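PDB 1RFE: hypothetical protein Rv2991 from Mycobacterium tuberculosis, which is of unknown function but belongs to the flavin-binding split-barrel family and probably binds coenzyme F420, consistent with an oxidoreductase role. Local coordinates for residues L27-P32 with Q59-L64; A92-E96 with R131-R135. One frame throughout, in Å; residues are numbered along the deposited sequence.

Contact 1: L27-P32 with Q59-L64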
loop_
_atom_site.group_PDB
_atom_site.type_symbol
_atom_site.label_atom_id
_atom_site.label_comp_id
_atom_site.label_asym_id
_atom_site.label_seq_id
_atom_site.Cartn_x
_atom_site.Cartn_y
_atom_site.Cartn_z
ATOM N N LEU A 27 4.080 3.196 -4.256
ATOM C CA LEU A 27 3.565 2.551 -5.418
ATOM C C LEU A 27 4.512 2.842 -6.567
ATOM O O LEU A 27 5.011 3.940 -6.677
ATOM C CB LEU A 27 2.173 3.109 -5.748
ATOM C CG LEU A 27 1.523 2.634 -7.058
ATOM C CD1 LEU A 27 1.030 1.224 -6.919
ATOM C CD2 LEU A 27 0.438 3.571 -7.435
ATOM N N ALA A 28 4.804 1.823 -7.371
ATOM C CA ALA A 28 5.464 2.012 -8.656
ATOM C C ALA A 28 4.519 1.553 -9.765
ATOM O O ALA A 28 4.094 0.413 -9.767
ATOM C CB ALA A 28 6.750 1.194 -8.746
ATOM N N THR A 29 4.276 2.410 -10.733
ATOM C CA THR A 29 3.686 1.997 -12.019
ATOM C C THR A 29 4.722 2.179 -13.130
ATOM O O THR A 29 5.845 2.712 -12.927
ATOM C CB THR A 29 2.403 2.847 -12.355
ATOM O OG1 THR A 29 2.732 4.251 -12.402
ATOM C CG2 THR A 29 1.368 2.803 -11.273
ATOM N N ILE A 30 4.377 1.747 -14.321
ATOM C CA ILE A 30 5.339 1.730 -15.388
ATOM C C ILE A 30 5.017 2.889 -16.328
ATOM O O ILE A 30 3.947 2.942 -16.859
ATOM C CB ILE A 30 5.276 0.400 -16.136
ATOM C CG1 ILE A 30 5.634 -0.702 -15.175
ATOM C CG2 ILE A 30 6.258 0.408 -17.380
ATOM C CD1 ILE A 30 5.601 -2.062 -15.776
ATOM N N GLY A 31 5.943 3.833 -16.469
ATOM C CA GLY A 31 5.732 4.934 -17.376
ATOM C C GLY A 31 5.685 4.476 -18.810
ATOM O O GLY A 31 6.079 3.367 -19.117
ATOM N N PRO A 32 5.239 5.354 -19.704
ATOM C CA PRO A 32 5.119 5.000 -21.124
ATOM C C PRO A 32 6.424 4.618 -21.824
ATOM O O PRO A 32 6.370 3.923 -22.845
ATOM C CB PRO A 32 4.509 6.268 -21.786
ATOM C CG PRO A 32 4.605 7.332 -20.848
ATOM C CD PRO A 32 4.796 6.732 -19.448
ATOM N N GLN A 59 -1.579 10.509 -13.807
ATOM C CA GLN A 59 -0.545 9.729 -14.457
ATOM C C GLN A 59 -0.616 8.231 -14.107
ATOM O O GLN A 59 -0.367 7.375 -14.977
ATOM C CB GLN A 59 0.859 10.254 -14.153
ATOM C CG GLN A 59 1.942 9.653 -15.047
ATOM C CD GLN A 59 1.707 9.931 -16.537
ATOM O OE1 GLN A 59 1.621 8.990 -17.371
ATOM N NE2 GLN A 59 1.596 11.213 -16.878
ATOM N N LYS A 60 -0.922 7.922 -12.857
ATOM C CA LYS A 60 -0.876 6.558 -12.422
ATOM C C LYS A 60 -2.003 5.733 -13.056
ATOM O O LYS A 60 -1.765 4.588 -13.492
ATOM C CB LYS A 60 -0.634 6.413 -10.882
ATOM C CG LYS A 60 -1.761 6.583 -9.854
ATOM C CD LYS A 60 -1.273 7.365 -8.587
ATOM C CE LYS A 60 -1.313 8.960 -8.750
ATOM N NZ LYS A 60 -0.544 9.614 -9.998
ATOM N N ALA A 61 -3.178 6.347 -13.204
ATOM C CA ALA A 61 -4.313 5.694 -13.855
ATOM C C ALA A 61 -4.054 5.471 -15.354
ATOM O O ALA A 61 -4.401 4.437 -15.883
ATOM C CB ALA A 61 -5.557 6.490 -13.663
ATOM N N VAL A 62 -3.430 6.442 -15.994
ATOM C CA VAL A 62 -3.007 6.341 -17.395
ATOM C C VAL A 62 -1.925 5.274 -17.592
ATOM O O VAL A 62 -2.065 4.409 -18.449
ATOM C CB VAL A 62 -2.570 7.738 -17.970
ATOM C CG1 VAL A 62 -1.689 7.589 -19.248
ATOM C CG2 VAL A 62 -3.796 8.581 -18.265
ATOM N N ASN A 63 -0.929 5.236 -16.712
ATOM C CA ASN A 63 0.066 4.162 -16.770
ATOM C C ASN A 63 -0.609 2.818 -16.627
ATOM O O ASN A 63 -0.303 1.825 -17.325
ATOM C CB ASN A 63 1.128 4.276 -15.671
ATOM C CG ASN A 63 2.046 5.464 -15.816
ATOM O OD1 ASN A 63 2.757 5.798 -14.834
ATOM N ND2 ASN A 63 2.038 6.158 -16.987
ATOM N N LEU A 64 -1.572 2.767 -15.728
ATOM C CA LEU A 64 -2.102 1.479 -15.369
ATOM C C LEU A 64 -3.060 0.835 -16.396
ATOM O O LEU A 64 -3.215 -0.361 -16.412
ATOM C CB LEU A 64 -2.787 1.543 -14.022
ATOM C CG LEU A 64 -1.828 1.547 -12.839
ATOM C CD1 LEU A 64 -2.632 1.774 -11.546
ATOM C CD2 LEU A 64 -1.010 0.314 -12.745
HETATM O O HOH W 1 2.349 2.000 -18.898
#
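L27 meets helix 59-64 through the aliphatic part of a lysine: its CD2 lies 4.3 Å from CD of K60. Two residues on, T29 makes the direct side-chain hydrogen bond between the segments. Its hydroxyl donates to the side-chain carbonyl of N63, OG1 to OD1 2.9 Å, arriving in the plane of the amide on a lone pair, with a C=O...donor angle of 121°. The chi1 of 58° sets OG1 between the backbone N and the carbonyl carbon of T29, and the same rotation turns the methyl to the leucine, CG2 to L64 CD2 3.7 Å. T29 thus divides its branches between a polar and an apolar partner. I30 contributes its backbone: its O sits over the face of the N63 amide, 3.3 Å from CG, and a water 2.8 Å from that O also donates to O of N63, joining strand end to helix. At the turn, CD of P32 packs against the amide nitrogen of N63, ND2 to CD 3.7 Å, while ND2 bonds only weakly to OE1 of Q59. N63 OD1 is shared between T29 and H37 ND1, H37 being the stronger partner. The helix axis passes 7.6 Å from that of strand 27-30, at 51°. The packing rests on side chains: K60 touches T54, and L64 continues inward onto V70, A92 and I94; strand 25-30 is hydrogen-bonded between strands 36-46 and 69-76.

Contact 2: A92-E96 with R131-R135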
loop_
_atom_site.group_PDB
_atom_site.type_symbol
_atom_site.label_atom_id
_atom_site.label_comp_id
_atom_site.label_asym_id
_atom_site.label_seq_id
_atom_site.Cartn_x
_atom_site.Cartn_y
_atom_site.Cartn_z
ATOM N N ALA A 92 -2.782 -4.312 -11.022
ATOM C CA ALA A 92 -3.855 -3.473 -10.540
ATOM C C ALA A 92 -5.066 -3.616 -11.465
ATOM O O ALA A 92 -4.881 -3.716 -12.657
ATOM C CB ALA A 92 -3.435 -2.064 -10.596
ATOM N N GLU A 93 -6.284 -3.631 -10.891
ATOM C CA GLU A 93 -7.512 -3.332 -11.621
ATOM C C GLU A 93 -8.037 -1.926 -11.269
ATOM O O GLU A 93 -8.106 -1.540 -10.118
ATOM C CB GLU A 93 -8.579 -4.339 -11.265
ATOM C CG GLU A 93 -9.900 -4.167 -12.011
ATOM C CD GLU A 93 -11.024 -5.013 -11.400
ATOM O OE1 GLU A 93 -10.748 -5.725 -10.400
ATOM O OE2 GLU A 93 -12.180 -4.936 -11.911
ATOM N N ILE A 94 -8.425 -1.196 -12.309
ATOM C CA ILE A 94 -9.122 0.062 -12.225
ATOM C C ILE A 94 -10.629 -0.183 -12.204
ATOM O O ILE A 94 -11.187 -0.852 -13.055
ATOM C CB ILE A 94 -8.655 0.974 -13.374
ATOM C CG1 ILE A 94 -7.143 1.153 -13.259
ATOM C CG2 ILE A 94 -9.373 2.304 -13.384
ATOM C CD1 ILE A 94 -6.555 2.202 -14.150
ATOM N N VAL A 95 -11.264 0.342 -11.166
ATOM C CA VAL A 95 -12.644 0.061 -10.850
ATOM C C VAL A 95 -13.306 1.395 -10.723
ATOM O O VAL A 95 -12.811 2.222 -9.956
ATOM C CB VAL A 95 -12.684 -0.678 -9.478
ATOM C CG1 VAL A 95 -14.107 -0.777 -8.880
ATOM C CG2 VAL A 95 -12.060 -2.018 -9.610
ATOM N N GLU A 96 -14.406 1.639 -11.448
ATOM C CA GLU A 96 -15.236 2.838 -11.205
ATOM C C GLU A 96 -16.663 2.505 -10.715
ATOM O O GLU A 96 -17.527 3.381 -10.594
ATOM C CB GLU A 96 -15.299 3.763 -12.443
ATOM C CG GLU A 96 -15.396 3.056 -13.785
ATOM C CD GLU A 96 -15.431 4.017 -15.001
ATOM O OE1 GLU A 96 -14.346 4.331 -15.555
ATOM O OE2 GLU A 96 -16.537 4.427 -15.419
ATOM N N ARG A 131 -12.938 10.177 -9.156
ATOM C CA ARG A 131 -11.823 9.321 -8.844
ATOM C C ARG A 131 -12.167 7.885 -9.211
ATOM O O ARG A 131 -13.325 7.536 -9.398
ATOM C CB ARG A 131 -11.427 9.465 -7.382
ATOM C CG ARG A 131 -10.946 10.879 -7.083
ATOM C CD ARG A 131 -10.036 10.992 -5.917
ATOM N NE ARG A 131 -9.669 12.390 -5.654
ATOM C CZ ARG A 131 -8.405 12.843 -5.548
ATOM N NH1 ARG A 131 -7.343 12.033 -5.680
ATOM N NH2 ARG A 131 -8.207 14.139 -5.294
ATOM N N VAL A 132 -11.136 7.088 -9.387
ATOM C CA VAL A 132 -11.290 5.641 -9.563
ATOM C C VAL A 132 -10.644 4.907 -8.395
ATOM O O VAL A 132 -9.818 5.453 -7.685
ATOM C CB VAL A 132 -10.684 5.144 -10.893
ATOM C CG1 VAL A 132 -11.374 5.827 -12.060
ATOM C CG2 VAL A 132 -9.181 5.334 -10.963
ATOM N N GLY A 133 -11.040 3.659 -8.208
ATOM C CA GLY A 133 -10.405 2.767 -7.267
ATOM C C GLY A 133 -9.313 1.981 -7.988
ATOM O O GLY A 133 -9.466 1.683 -9.172
ATOM N N VAL A 134 -8.221 1.657 -7.277
ATOM C CA VAL A 134 -7.163 0.843 -7.824
ATOM C C VAL A 134 -6.930 -0.318 -6.887
ATOM O O VAL A 134 -6.378 -0.159 -5.797
ATOM C CB VAL A 134 -5.851 1.665 -8.034
ATOM C CG1 VAL A 134 -4.692 0.737 -8.461
ATOM C CG2 VAL A 134 -6.058 2.739 -9.093
ATOM N N ARG A 135 -7.380 -1.482 -7.286
ATOM C CA ARG A 135 -7.201 -2.659 -6.497
ATOM C C ARG A 135 -5.861 -3.314 -6.828
ATOM O O ARG A 135 -5.614 -3.662 -7.949
ATOM C CB ARG A 135 -8.369 -3.606 -6.763
ATOM C CG ARG A 135 -8.349 -4.987 -6.123
ATOM C CD ARG A 135 -9.556 -5.814 -6.672
ATOM N NE ARG A 135 -9.466 -7.256 -6.598
ATOM C CZ ARG A 135 -9.246 -8.110 -7.629
ATOM N NH1 ARG A 135 -9.080 -7.734 -8.913
ATOM N NH2 ARG A 135 -9.218 -9.406 -7.354
#
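E93 and R135 form an antiparallel hydrogen-bonded pair in the curled sheet of the split barrel, as do V95 and G133; I94 and V134 between them are a non-hydrogen-bonded pair. The ladder is regular: R135 N to E93 O and G133 N to V95 O are both 2.9 Å. The short strand axes run at 158° to each other, 4.6 Å apart at closest.

Side chains alternate between two faces. On one, I94 reaches V132 by its branch methyl, CG2 to CG2 3.9 Å, with CG2 opposite its own backbone N (CG1 chi1 -58°). A92 CB rests on V134 CG1 at 3.7 Å, and L64 of helix 59-66 covers this apolar patch, touching A92, I94 and V134.

E93, V95 and R135 point to the other face, where W51 packs on V95 and R135. Both charged chains are extended, E93 with CG trans to N and R135 straight from CG to NE, which lets their ends meet above the sheet, across the gap between the strands. The guanidinium is also held by E49 through NE. Its bond to E93 is a salt bridge with a weak hydrogen bond: NH1 lies 3.0 Å from OE1, and the carboxylate and guanidinium planes stand 85° apart.

From the N terminus, strand 25-30 is followed by two further strands before helix 59-66 returns to it, so contact 1 closes a loop of 26 residues, 16 of them strand. After strand 69-76 comes strand 84-95, from whose end contact 2 closes a loop of 34 residues, 21 of them helical, bringing strand 131-138 back beside it. The loops therefore follow in series, neither enclosing nor crossing the other. Their centres are about 12 Å apart and they meet directly: I94 CD1 lies 3.6 Å from A61 O, and L64 CD1 is 3.9 Å from V134 CG1. Helix 59-66 thus joins strand 25-30 to the 84-95/131-138 pair within one sheet.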